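Local coordinates for putative NADH-depentdent flavin oxidoreductase (Cupriavidus metallidurans, PDB 5OCS), which is an Old Yellow Enzyme-type flavoprotein that probably uses FMN to pass electrons from NADPH to activated alkenes as an ene-reductase, at residues A16-I21 and E317-S322; C25-Q30 and A112-G117; I99-A104 and D158-A163; Q187-I192 and N240-E245. All coordinates share one frame; numbering follows the deposited sequence.

From the N terminus, the chain first reaches A16-I21, on the opening strand of the TIM barrel. Contact 1 closes only at E317-S322, on the last barrel strand, which lies beside the first, so its long loop encloses the other three contacts. Contact 2 starts next, after the first strand, and closes at A112-G117. Contact 3 opens before that closure, on the third strand, and ends on helix 150-169, so the two cross. Contact 4 follows both and joins the connections after strands 175-179 and 228-233. A104 O and Q187 NE2 probably hydrogen-bond, linking contacts 3 and 4. Contact 2 pairs loops; contact 4 ties a helix end to the loop before helix 244-256.

Contact 1: A16-I21 and E317-S322; sequences ANRIAI and EADIIS
The side chain of R18 lies along the D319 carbonyl. Its CB starts 3.5 Å from D319 O, and CG and CD continue past the same oxygen, CD at 3.3 Å. The chain is extended from CG to NE, which carries the guanidinium beyond the oxygen. NE makes a weak hydrogen bond to H3 O. NH1 then turns back and donates to D319 O at 3.0 Å. This bond uses a lone pair in the carbonyl plane, and the oxygen sits at the edge of the guanidinium. NH2, the other tip, has a long, weak ion pair with D6. The D319 carboxylate is near but is held by K290. From R18 onward the backbones pair as parallel strands. I321 N donates to R18 O at 2.9 Å, and A20 N donates to I321 O at 2.9 Å. A20 CB rests against I320 CG2 at 3.7 Å. The pairing joins the first and eighth strands and so closes the TIM barrel. S322 OG bonds H263, near the FMN site residues R231 and P23. Strand 8-10 lies against R18, D319 and I320, while helix 306-314 packs on R18 and I321, and strand 52-59 continues the barrel beyond I19.

Contact 2: C25-Q30 and A112-G117; sequences CQYSAQ and APWDGG
Y27 turns its CG beside its own backbone N (chi1 -46°), and this points the phenol ring at A112-G117. W114 holds its CG between its backbone N and carbonyl carbon (chi1 44°), which folds the indole back toward Y27. P113 meets the phenol from the opposite direction. Its CD sits over the centre of one ring face, 3.4 Å from the ring centroid, in a CH-pi contact. P113 CG lies beside it, 3.5 Å from Y27 CE2. The two aromatic rings form an offset edge-to-face pair. The edge of the Y27 ring points toward the face of the six-membered ring of W114, with planes at 90° and centroids 5.7 Å apart. Y27 CB also packs on W114 CZ2 at 3.7 Å and on A112 CB at 3.8 Å. At the edge of the indole, in its plane, Q26 O approaches W114 CH2 at 3.5 Å. Both segments are loops that follow barrel strands, 19-21 and 96-102, in the TIM-barrel fold. C25 belongs to the FMN site seen for this protein, so the contact joins a cofactor-side loop to a longer one. The A112 loop is tightened by its own backbone: D115 N and G117 N reach A112 O from opposite faces of its carbonyl plane. Within 25-30, S28 OG donates to Q26 O at 2.7 Å, from above the carbonyl plane. The second subunit meets this region too: its Q350 hydrogen-bonds S28 OG, its F368 packs on P113, and its K349 on W114.

Contact 3: I99-A104 and D158-A163; sequences IQLAHA and DDFVAA
F160 and L101 carry the apolar part of this contact. The F160 ring reaches from the helix to the strand, and its CE1 lies 3.9 Å from L101 CB. L101 keeps its CG beside its backbone N (chi1 -69°), which turns the isobutyl group toward A163. CD2 meets A163 CB at 4.0 Å, one turn after F160, and CD1 approaches F160 O at 3.9 Å. Just past the strand, H103 CB packs on F160 CE2 at 4.0 Å, and F160 CZ lies as close to A102 C. The ring therefore spans L101, A102 and H103, across the end of the strand.

The second kind of contact is between ring and carbonyl. L101 O comes to the edge of the F160 ring, near its plane, 3.7 Å from CE1. The polar tips work with other partners: H103 ND1 bonds G105 N, and D159 is paired with K155 on its own helix.

The axes of 99-102 and 158-163 are nearly antiparallel, at 157°, and approach to 9.4 Å. Strand 96-102 and helix 150-169 form the first half of a beta-alpha-beta crossover of the TIM barrel, which returns in strand 175-179. V214 and V218 of helix 204-221 and V60 also cover F160. L101 faces the helix layer, while Q100, of the FMN site, lies away from the helix, bonds E176 and touches A57 and P23 of that site. The contact is mainly apolar, with one carbonyl at a ring edge, and probably rests on dispersion and close fit. It seats the helix outside the barrel.

Contact 4: Q187-I192 and N240-E245; sequences QFLSPI and NGWDIE
The chain leaves helical angles at S190, and there the two backbones come closest, with S190 CA 5.0 Å from W242 CA. L189, the last residue of its helix, lays its CB over one face of the W242 indole. CB is 4.0 Å from the centroid of the six-membered ring, displaced toward the rim, in a CH-pi contact. L189 CD2 goes on to W242 CH2 at 3.9 Å, while L189 O nears W242 CE3 at 3.5 Å. W242 has its CG anti to its backbone N (chi1 -169°), and this swings the indole to L189. In the TIM barrel the segments belong to neighbouring connections, those after strands 175-179 and 228-233. Helix 244-256 starts just beyond, with D243 at its N-cap position, capping G246 N. S190 OG accepts from I192 N at 3.1 Å, an ST turn that shapes the chain after the helix. I192 CD1 then lies on G241 CA at 3.6 Å, close against a residue with no side chain. P191 CB sits 3.5 Å from N240 O. L250 of helix 244-256 packs on both L189 and W242, and R207 of helix 204-221 bonds L189 O.

Contact 1: A16-I21 and E317-S322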
loop_
_atom_site.group_PDB
_atom_site.type_symbol
_atom_site.label_atom_id
_atom_site.label_comp_id
_atom_site.label_asym_id
_atom_site.label_seq_id
_atom_site.Cartn_x
_atom_site.Cartn_y
_atom_site.Cartn_z
ATOM N N ALA D 16 2.227 1.059 19.704
ATOM C CA ALA D 16 0.875 0.528 19.763
ATOM C C ALA D 16 0.805 -1.000 20.027
ATOM O O ALA D 16 -0.176 -1.497 20.573
ATOM C CB ALA D 16 0.142 0.881 18.488
ATOM N N ASN D 17 1.834 -1.722 19.592
ATOM C CA ASN D 17 1.946 -3.152 19.784
ATOM C C ASN D 17 3.414 -3.555 19.608
ATOM O O ASN D 17 4.229 -2.682 19.467
ATOM C CB ASN D 17 1.031 -3.903 18.828
ATOM C CG ASN D 17 1.245 -3.489 17.377
ATOM O OD1 ASN D 17 2.343 -3.584 16.871
ATOM N ND2 ASN D 17 0.173 -3.019 16.711
ATOM N N ARG D 18 3.719 -4.852 19.648
ATOM C CA ARG D 18 5.087 -5.321 19.641
ATOM C C ARG D 18 5.597 -5.637 18.250
ATOM O O ARG D 18 6.679 -6.203 18.121
ATOM C CB ARG D 18 5.210 -6.530 20.548
ATOM C CG ARG D 18 4.939 -6.146 22.008
ATOM C CD ARG D 18 4.912 -7.432 22.811
ATOM N NE ARG D 18 4.517 -7.099 24.182
ATOM C CZ ARG D 18 5.333 -6.684 25.145
ATOM N NH1 ARG D 18 6.636 -6.664 24.979
ATOM N NH2 ARG D 18 4.810 -6.329 26.321
ATOM N N ILE D 19 4.846 -5.215 17.207
ATOM C CA ILE D 19 5.204 -5.491 15.816
ATOM C C ILE D 19 6.018 -4.360 15.245
ATOM O O ILE D 19 5.570 -3.225 15.266
ATOM C CB ILE D 19 3.962 -5.736 14.923
ATOM C CG1 ILE D 19 3.114 -6.894 15.453
ATOM C CG2 ILE D 19 4.378 -6.072 13.501
ATOM C CD1 ILE D 19 1.704 -6.852 14.938
ATOM N N ALA D 20 7.227 -4.669 14.761
ATOM C CA ALA D 20 8.063 -3.686 14.073
ATOM C C ALA D 20 8.210 -4.096 12.626
ATOM O O ALA D 20 8.375 -5.299 12.330
ATOM C CB ALA D 20 9.433 -3.584 14.733
ATOM N N ILE D 21 8.184 -3.110 11.713
ATOM C CA ILE D 21 8.428 -3.358 10.317
ATOM C C ILE D 21 9.917 -3.217 10.118
ATOM O O ILE D 21 10.468 -2.149 10.384
ATOM C CB ILE D 21 7.654 -2.413 9.380
ATOM C CG1 ILE D 21 6.175 -2.624 9.558
ATOM C CG2 ILE D 21 8.026 -2.671 7.913
ATOM C CD1 ILE D 21 5.351 -1.535 8.956
ATOM N N GLU D 317 10.810 -14.631 24.510
ATOM C CA GLU D 317 11.981 -14.713 23.636
ATOM C C GLU D 317 12.419 -13.322 23.181
ATOM O O GLU D 317 13.580 -13.139 22.885
ATOM C CB GLU D 317 11.745 -15.627 22.434
ATOM C CG GLU D 317 11.572 -17.096 22.789
ATOM C CD GLU D 317 11.142 -17.990 21.641
ATOM O OE1 GLU D 317 11.597 -17.803 20.496
ATOM O OE2 GLU D 317 10.355 -18.925 21.882
ATOM N N ALA D 318 11.487 -12.364 23.104
ATOM C CA ALA D 318 11.779 -11.004 22.659
ATOM C C ALA D 318 10.670 -10.084 23.156
ATOM O O ALA D 318 9.582 -10.559 23.485
ATOM C CB ALA D 318 11.897 -10.933 21.127
ATOM N N ASP D 319 10.955 -8.793 23.214
ATOM C CA ASP D 319 9.962 -7.774 23.554
ATOM C C ASP D 319 9.280 -7.165 22.341
ATOM O O ASP D 319 8.121 -6.737 22.429
ATOM C CB ASP D 319 10.644 -6.681 24.347
ATOM C CG ASP D 319 11.383 -7.232 25.531
ATOM O OD1 ASP D 319 10.669 -7.836 26.351
ATOM O OD2 ASP D 319 12.615 -7.114 25.613
ATOM N N ILE D 320 10.003 -7.125 21.229
ATOM C CA ILE D 320 9.496 -6.601 19.965
ATOM C C ILE D 320 9.940 -7.587 18.897
ATOM O O ILE D 320 11.058 -8.147 18.984
ATOM C CB ILE D 320 10.084 -5.211 19.697
ATOM C CG1 ILE D 320 9.537 -4.199 20.721
ATOM C CG2 ILE D 320 9.780 -4.776 18.264
ATOM C CD1 ILE D 320 10.268 -2.890 20.700
ATOM N N ILE D 321 9.074 -7.851 17.917
ATOM C CA ILE D 321 9.423 -8.740 16.836
ATOM C C ILE D 321 9.454 -7.902 15.590
ATOM O O ILE D 321 8.450 -7.232 15.272
ATOM C CB ILE D 321 8.506 -9.975 16.671
ATOM C CG1 ILE D 321 8.903 -10.817 15.419
ATOM C CG2 ILE D 321 7.016 -9.610 16.628
ATOM C CD1 ILE D 321 8.192 -12.145 15.338
ATOM N N SER D 322 10.564 -7.953 14.867
ATOM C CA SER D 322 10.614 -7.320 13.554
ATOM C C SER D 322 10.274 -8.297 12.439
ATOM O O SER D 322 10.720 -9.441 12.440
ATOM C CB SER D 322 11.958 -6.606 13.310
ATOM O OG SER D 322 13.056 -7.495 13.115
#

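Contact 2: C25-Q30 and A112-G117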
loop_
_atom_site.group_PDB
_atom_site.type_symbol
_atom_site.label_atom_id
_atom_site.label_comp_id
_atom_site.label_asym_id
_atom_site.label_seq_id
_atom_site.Cartn_x
_atom_site.Cartn_y
_atom_site.Cartn_z
ATOM N N CYS D 25 15.855 -2.796 2.506
ATOM C CA CYS D 25 16.393 -2.033 1.383
ATOM C C CYS D 25 15.484 -2.114 0.177
ATOM O O CYS D 25 15.002 -3.209 -0.167
ATOM C CB CYS D 25 17.797 -2.545 1.005
ATOM S SG CYS D 25 18.987 -2.143 2.286
ATOM N N GLN D 26 15.237 -0.961 -0.456
ATOM C CA GLN D 26 14.402 -0.887 -1.610
ATOM C C GLN D 26 15.207 -0.618 -2.891
ATOM O O GLN D 26 14.652 -0.792 -3.973
ATOM C CB GLN D 26 13.330 0.221 -1.435
ATOM C CG GLN D 26 12.397 -0.013 -0.276
ATOM C CD GLN D 26 11.634 -1.294 -0.473
ATOM O OE1 GLN D 26 10.824 -1.404 -1.413
ATOM N NE2 GLN D 26 11.917 -2.292 0.344
ATOM N N TYR D 27 16.463 -0.160 -2.768
ATOM C CA TYR D 27 17.316 0.078 -3.963
ATOM C C TYR D 27 16.602 0.953 -4.988
ATOM O O TYR D 27 16.704 0.724 -6.174
ATOM C CB TYR D 27 17.734 -1.276 -4.610
ATOM C CG TYR D 27 18.204 -2.287 -3.606
ATOM C CD1 TYR D 27 19.526 -2.277 -3.160
ATOM C CD2 TYR D 27 17.341 -3.276 -3.114
ATOM C CE1 TYR D 27 19.968 -3.189 -2.190
ATOM C CE2 TYR D 27 17.775 -4.204 -2.164
ATOM C CZ TYR D 27 19.100 -4.146 -1.721
ATOM O OH TYR D 27 19.552 -5.039 -0.782
ATOM N N SER D 28 15.847 1.945 -4.520
ATOM C CA SER D 28 14.956 2.745 -5.379
ATOM C C SER D 28 15.155 4.256 -5.225
ATOM O O SER D 28 14.233 5.041 -5.475
ATOM C CB SER D 28 13.497 2.369 -5.050
ATOM O OG SER D 28 13.248 1.038 -5.426
ATOM N N ALA D 29 16.322 4.669 -4.720
ATOM C CA ALA D 29 16.664 6.069 -4.569
ATOM C C ALA D 29 17.534 6.533 -5.746
ATOM O O ALA D 29 18.098 5.709 -6.497
ATOM C CB ALA D 29 17.372 6.303 -3.227
ATOM N N GLN D 30 17.638 7.838 -5.895
ATOM C CA GLN D 30 18.461 8.458 -6.973
ATOM C C GLN D 30 19.412 9.408 -6.306
ATOM O O GLN D 30 18.981 10.407 -5.762
ATOM C CB GLN D 30 17.607 9.242 -7.959
ATOM C CG GLN D 30 16.778 8.369 -8.869
ATOM C CD GLN D 30 15.595 9.089 -9.532
ATOM O OE1 GLN D 30 15.147 10.170 -9.102
ATOM N NE2 GLN D 30 15.056 8.461 -10.577
ATOM N N ALA D 112 22.158 -3.923 -7.122
ATOM C CA ALA D 112 20.898 -4.320 -6.510
ATOM C C ALA D 112 20.585 -5.801 -6.788
ATOM O O ALA D 112 21.194 -6.412 -7.691
ATOM C CB ALA D 112 19.783 -3.399 -7.008
ATOM N N PRO D 113 19.690 -6.425 -5.983
ATOM C CA PRO D 113 19.470 -7.898 -6.120
ATOM C C PRO D 113 19.066 -8.319 -7.529
ATOM O O PRO D 113 19.591 -9.292 -8.060
ATOM C CB PRO D 113 18.335 -8.171 -5.125
ATOM C CG PRO D 113 18.495 -7.100 -4.071
ATOM C CD PRO D 113 18.981 -5.876 -4.811
ATOM N N TRP D 114 18.142 -7.582 -8.135
ATOM C CA TRP D 114 17.689 -7.895 -9.505
ATOM C C TRP D 114 18.779 -7.714 -10.563
ATOM O O TRP D 114 18.635 -8.242 -11.672
ATOM C CB TRP D 114 16.429 -7.118 -9.917
ATOM C CG TRP D 114 16.434 -5.660 -9.540
ATOM C CD1 TRP D 114 16.929 -4.600 -10.258
ATOM C CD2 TRP D 114 15.914 -5.112 -8.330
ATOM N NE1 TRP D 114 16.773 -3.443 -9.551
ATOM C CE2 TRP D 114 16.149 -3.727 -8.364
ATOM C CE3 TRP D 114 15.315 -5.670 -7.187
ATOM C CZ2 TRP D 114 15.753 -2.879 -7.319
ATOM C CZ3 TRP D 114 14.937 -4.849 -6.168
ATOM C CH2 TRP D 114 15.135 -3.457 -6.241
ATOM N N ASP D 115 19.850 -7.003 -10.229
ATOM C CA ASP D 115 21.019 -6.882 -11.099
ATOM C C ASP D 115 22.169 -7.809 -10.709
ATOM O O ASP D 115 23.268 -7.656 -11.225
ATOM C CB ASP D 115 21.474 -5.429 -11.133
ATOM C CG ASP D 115 20.425 -4.506 -11.737
ATOM O OD1 ASP D 115 19.728 -4.937 -12.677
ATOM O OD2 ASP D 115 20.292 -3.383 -11.243
ATOM N N GLY D 116 21.902 -8.765 -9.821
ATOM C CA GLY D 116 22.865 -9.834 -9.487
ATOM C C GLY D 116 23.696 -9.624 -8.244
ATOM O O GLY D 116 24.433 -10.521 -7.847
ATOM N N GLY D 117 23.597 -8.442 -7.636
ATOM C CA GLY D 117 24.242 -8.187 -6.368
ATOM C C GLY D 117 25.761 -8.121 -6.362
ATOM O O GLY D 117 26.363 -8.047 -5.275
#

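Contact 3: I99-A104 and D158-A163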
loop_
_atom_site.group_PDB
_atom_site.type_symbol
_atom_site.label_atom_id
_atom_site.label_comp_id
_atom_site.label_asym_id
_atom_site.label_seq_id
_atom_site.Cartn_x
_atom_site.Cartn_y
_atom_site.Cartn_z
ATOM N N ILE D 99 14.566 5.190 11.814
ATOM C CA ILE D 99 15.404 5.014 10.639
ATOM C C ILE D 99 16.674 4.247 10.988
ATOM O O ILE D 99 17.251 4.433 12.052
ATOM C CB ILE D 99 15.752 6.368 9.979
ATOM C CG1 ILE D 99 16.346 6.173 8.581
ATOM C CG2 ILE D 99 16.640 7.268 10.890
ATOM C CD1 ILE D 99 16.268 7.433 7.755
ATOM N N GLN D 100 17.095 3.380 10.087
ATOM C CA GLN D 100 18.370 2.638 10.215
ATOM C C GLN D 100 19.463 3.404 9.498
ATOM O O GLN D 100 19.386 3.630 8.280
ATOM C CB GLN D 100 18.219 1.234 9.639
ATOM C CG GLN D 100 19.429 0.369 9.864
ATOM C CD GLN D 100 19.332 -0.916 9.116
ATOM O OE1 GLN D 100 19.401 -0.934 7.881
ATOM N NE2 GLN D 100 19.227 -2.015 9.849
ATOM N N LEU D 101 20.440 3.919 10.250
ATOM C CA LEU D 101 21.561 4.594 9.640
ATOM C C LEU D 101 22.659 3.554 9.402
ATOM O O LEU D 101 22.941 2.715 10.277
ATOM C CB LEU D 101 22.045 5.708 10.547
ATOM C CG LEU D 101 21.153 6.918 10.729
ATOM C CD1 LEU D 101 21.894 7.930 11.601
ATOM C CD2 LEU D 101 20.721 7.556 9.401
ATOM N N ALA D 102 23.296 3.651 8.245
ATOM C CA ALA D 102 24.105 2.565 7.716
ATOM C C ALA D 102 25.333 3.046 6.966
ATOM O O ALA D 102 25.396 4.142 6.457
ATOM C CB ALA D 102 23.251 1.713 6.799
ATOM N N HIS D 103 26.323 2.166 6.915
ATOM C CA HIS D 103 27.491 2.306 6.072
ATOM C C HIS D 103 27.923 0.861 5.725
ATOM O O HIS D 103 28.136 0.045 6.630
ATOM C CB HIS D 103 28.595 3.000 6.841
ATOM C CG HIS D 103 29.742 3.432 5.985
ATOM N ND1 HIS D 103 30.498 2.548 5.245
ATOM C CD2 HIS D 103 30.294 4.644 5.801
ATOM C CE1 HIS D 103 31.447 3.210 4.613
ATOM N NE2 HIS D 103 31.342 4.491 4.940
ATOM N N ALA D 104 27.970 0.557 4.441
ATOM C CA ALA D 104 28.203 -0.821 3.934
ATOM C C ALA D 104 29.660 -1.305 4.029
ATOM O O ALA D 104 29.927 -2.486 3.912
ATOM C CB ALA D 104 27.763 -0.925 2.479
ATOM N N ASP D 158 31.656 11.434 12.002
ATOM C CA ASP D 158 31.013 12.710 11.787
ATOM C C ASP D 158 29.832 12.572 10.824
ATOM O O ASP D 158 28.870 13.310 10.963
ATOM C CB ASP D 158 31.986 13.739 11.259
ATOM C CG ASP D 158 33.019 14.142 12.281
ATOM O OD1 ASP D 158 32.845 13.915 13.518
ATOM O OD2 ASP D 158 34.022 14.655 11.814
ATOM N N ASP D 159 29.930 11.661 9.857
ATOM C CA ASP D 159 28.848 11.420 8.874
ATOM C C ASP D 159 27.624 10.791 9.577
ATOM O O ASP D 159 26.475 11.183 9.308
ATOM C CB ASP D 159 29.304 10.523 7.724
ATOM C CG ASP D 159 30.294 11.194 6.797
ATOM O OD1 ASP D 159 30.452 12.446 6.847
ATOM O OD2 ASP D 159 30.893 10.473 5.981
ATOM N N PHE D 160 27.864 9.847 10.481
ATOM C CA PHE D 160 26.785 9.305 11.301
ATOM C C PHE D 160 26.081 10.404 12.116
ATOM O O PHE D 160 24.853 10.446 12.208
ATOM C CB PHE D 160 27.263 8.184 12.204
ATOM C CG PHE D 160 27.150 6.812 11.587
ATOM C CD1 PHE D 160 25.971 6.075 11.720
ATOM C CD2 PHE D 160 28.224 6.240 10.865
ATOM C CE1 PHE D 160 25.841 4.800 11.146
ATOM C CE2 PHE D 160 28.110 4.958 10.315
ATOM C CZ PHE D 160 26.905 4.246 10.433
ATOM N N VAL D 161 26.884 11.252 12.728
ATOM C CA VAL D 161 26.394 12.413 13.445
ATOM C C VAL D 161 25.594 13.343 12.555
ATOM O O VAL D 161 24.497 13.748 12.955
ATOM C CB VAL D 161 27.541 13.187 14.136
ATOM C CG1 VAL D 161 27.022 14.514 14.714
ATOM C CG2 VAL D 161 28.145 12.323 15.242
ATOM N N ALA D 162 26.111 13.680 11.381
ATOM C CA ALA D 162 25.419 14.611 10.494
ATOM C C ALA D 162 24.070 14.026 10.098
ATOM O O ALA D 162 23.041 14.716 10.132
ATOM C CB ALA D 162 26.240 14.997 9.280
ATOM N N ALA D 163 24.069 12.757 9.745
ATOM C CA ALA D 163 22.825 12.073 9.327
ATOM C C ALA D 163 21.840 11.958 10.488
ATOM O O ALA D 163 20.638 12.119 10.284
ATOM C CB ALA D 163 23.140 10.701 8.738
#

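Contact 4: Q187-I192 and N240-E245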
loop_
_atom_site.group_PDB
_atom_site.type_symbol
_atom_site.label_atom_id
_atom_site.label_comp_id
_atom_site.label_asym_id
_atom_site.label_seq_id
_atom_site.Cartn_x
_atom_site.Cartn_y
_atom_site.Cartn_z
ATOM N N GLN D 187 32.098 -5.417 10.290
ATOM C CA GLN D 187 33.453 -5.652 9.816
ATOM C C GLN D 187 34.450 -5.339 10.924
ATOM O O GLN D 187 35.422 -6.056 11.053
ATOM C CB GLN D 187 33.789 -4.830 8.579
ATOM C CG GLN D 187 33.019 -5.295 7.359
ATOM C CD GLN D 187 32.844 -4.239 6.280
ATOM O OE1 GLN D 187 33.743 -3.429 6.045
ATOM N NE2 GLN D 187 31.700 -4.289 5.559
ATOM N N PHE D 188 34.227 -4.273 11.687
ATOM C CA PHE D 188 35.077 -3.965 12.825
ATOM C C PHE D 188 34.912 -4.996 13.925
ATOM O O PHE D 188 35.915 -5.396 14.555
ATOM C CB PHE D 188 34.841 -2.562 13.379
ATOM C CG PHE D 188 35.644 -1.491 12.694
ATOM C CD1 PHE D 188 35.179 -0.885 11.532
ATOM C CD2 PHE D 188 36.856 -1.045 13.218
ATOM C CE1 PHE D 188 35.890 0.129 10.920
ATOM C CE2 PHE D 188 37.557 -0.034 12.621
ATOM C CZ PHE D 188 37.099 0.557 11.452
ATOM N N LEU D 189 33.675 -5.426 14.176
ATOM C CA LEU D 189 33.409 -6.394 15.225
ATOM C C LEU D 189 34.108 -7.735 14.967
ATOM O O LEU D 189 34.489 -8.421 15.908
ATOM C CB LEU D 189 31.925 -6.661 15.420
ATOM C CG LEU D 189 31.145 -5.430 15.917
ATOM C CD1 LEU D 189 29.666 -5.697 15.839
ATOM C CD2 LEU D 189 31.522 -5.061 17.338
ATOM N N SER D 190 34.196 -8.104 13.699
ATOM C CA SER D 190 34.565 -9.475 13.312
ATOM C C SER D 190 36.031 -9.651 13.012
ATOM O O SER D 190 36.574 -8.974 12.118
ATOM C CB SER D 190 33.770 -9.953 12.077
ATOM O OG SER D 190 34.188 -11.268 11.726
ATOM N N PRO D 191 36.682 -10.611 13.689
ATOM C CA PRO D 191 38.066 -10.954 13.294
ATOM C C PRO D 191 38.272 -11.432 11.857
ATOM O O PRO D 191 39.397 -11.455 11.370
ATOM C CB PRO D 191 38.413 -12.092 14.254
ATOM C CG PRO D 191 37.632 -11.802 15.441
ATOM C CD PRO D 191 36.296 -11.315 14.925
ATOM N N ILE D 192 37.207 -11.838 11.185
ATOM C CA ILE D 192 37.275 -12.220 9.780
ATOM C C ILE D 192 37.569 -11.038 8.893
ATOM O O ILE D 192 38.408 -11.134 8.001
ATOM C CB ILE D 192 35.983 -12.949 9.383
ATOM C CG1 ILE D 192 35.991 -14.310 10.086
ATOM C CG2 ILE D 192 35.825 -13.097 7.861
ATOM C CD1 ILE D 192 34.610 -14.867 10.216
ATOM N N ASN D 240 35.796 -18.378 14.694
ATOM C CA ASN D 240 36.745 -17.274 14.783
ATOM C C ASN D 240 36.239 -15.993 14.127
ATOM O O ASN D 240 37.007 -15.228 13.540
ATOM C CB ASN D 240 38.098 -17.704 14.208
ATOM C CG ASN D 240 38.514 -19.089 14.690
ATOM O OD1 ASN D 240 38.901 -19.933 13.890
ATOM N ND2 ASN D 240 38.390 -19.342 15.983
ATOM N N GLY D 241 34.932 -15.773 14.222
ATOM C CA GLY D 241 34.345 -14.515 13.778
ATOM C C GLY D 241 33.634 -13.890 14.956
ATOM O O GLY D 241 34.024 -14.059 16.116
ATOM N N TRP D 242 32.547 -13.210 14.637
ATOM C CA TRP D 242 31.622 -12.712 15.645
ATOM C C TRP D 242 30.846 -13.902 16.185
ATOM O O TRP D 242 30.636 -14.899 15.471
ATOM C CB TRP D 242 30.694 -11.667 15.002
ATOM C CG TRP D 242 29.875 -10.909 15.961
ATOM C CD1 TRP D 242 28.530 -10.882 16.017
ATOM C CD2 TRP D 242 30.341 -10.053 17.029
ATOM N NE1 TRP D 242 28.116 -10.066 17.038
ATOM C CE2 TRP D 242 29.197 -9.561 17.688
ATOM C CE3 TRP D 242 31.604 -9.676 17.491
ATOM C CZ2 TRP D 242 29.268 -8.694 18.765
ATOM C CZ3 TRP D 242 31.684 -8.812 18.579
ATOM C CH2 TRP D 242 30.518 -8.322 19.188
ATOM N N ASP D 243 30.502 -13.838 17.460
ATOM C CA ASP D 243 29.800 -14.914 18.127
ATOM C C ASP D 243 28.828 -14.377 19.176
ATOM O O ASP D 243 28.755 -13.157 19.434
ATOM C CB ASP D 243 30.792 -15.959 18.699
ATOM C CG ASP D 243 31.756 -15.371 19.716
ATOM O OD1 ASP D 243 31.529 -14.248 20.216
ATOM O OD2 ASP D 243 32.782 -16.032 20.001
ATOM N N ILE D 244 28.033 -15.281 19.708
ATOM C CA ILE D 244 26.952 -14.922 20.662
ATOM C C ILE D 244 27.550 -14.286 21.926
ATOM O O ILE D 244 26.973 -13.371 22.512
ATOM C CB ILE D 244 26.044 -16.140 20.975
ATOM C CG1 ILE D 244 24.814 -15.746 21.800
ATOM C CG2 ILE D 244 26.789 -17.234 21.739
ATOM C CD1 ILE D 244 23.916 -14.689 21.196
ATOM N N GLU D 245 28.741 -14.741 22.326
ATOM C CA GLU D 245 29.438 -14.082 23.420
ATOM C C GLU D 245 29.777 -12.614 23.136
ATOM O O GLU D 245 29.588 -11.732 23.999
ATOM C CB GLU D 245 30.714 -14.841 23.765
ATOM C CG GLU D 245 30.423 -16.226 24.324
ATOM C CD GLU D 245 30.305 -17.323 23.277
ATOM O OE1 GLU D 245 30.339 -17.064 22.044
ATOM O OE2 GLU D 245 30.201 -18.507 23.690
#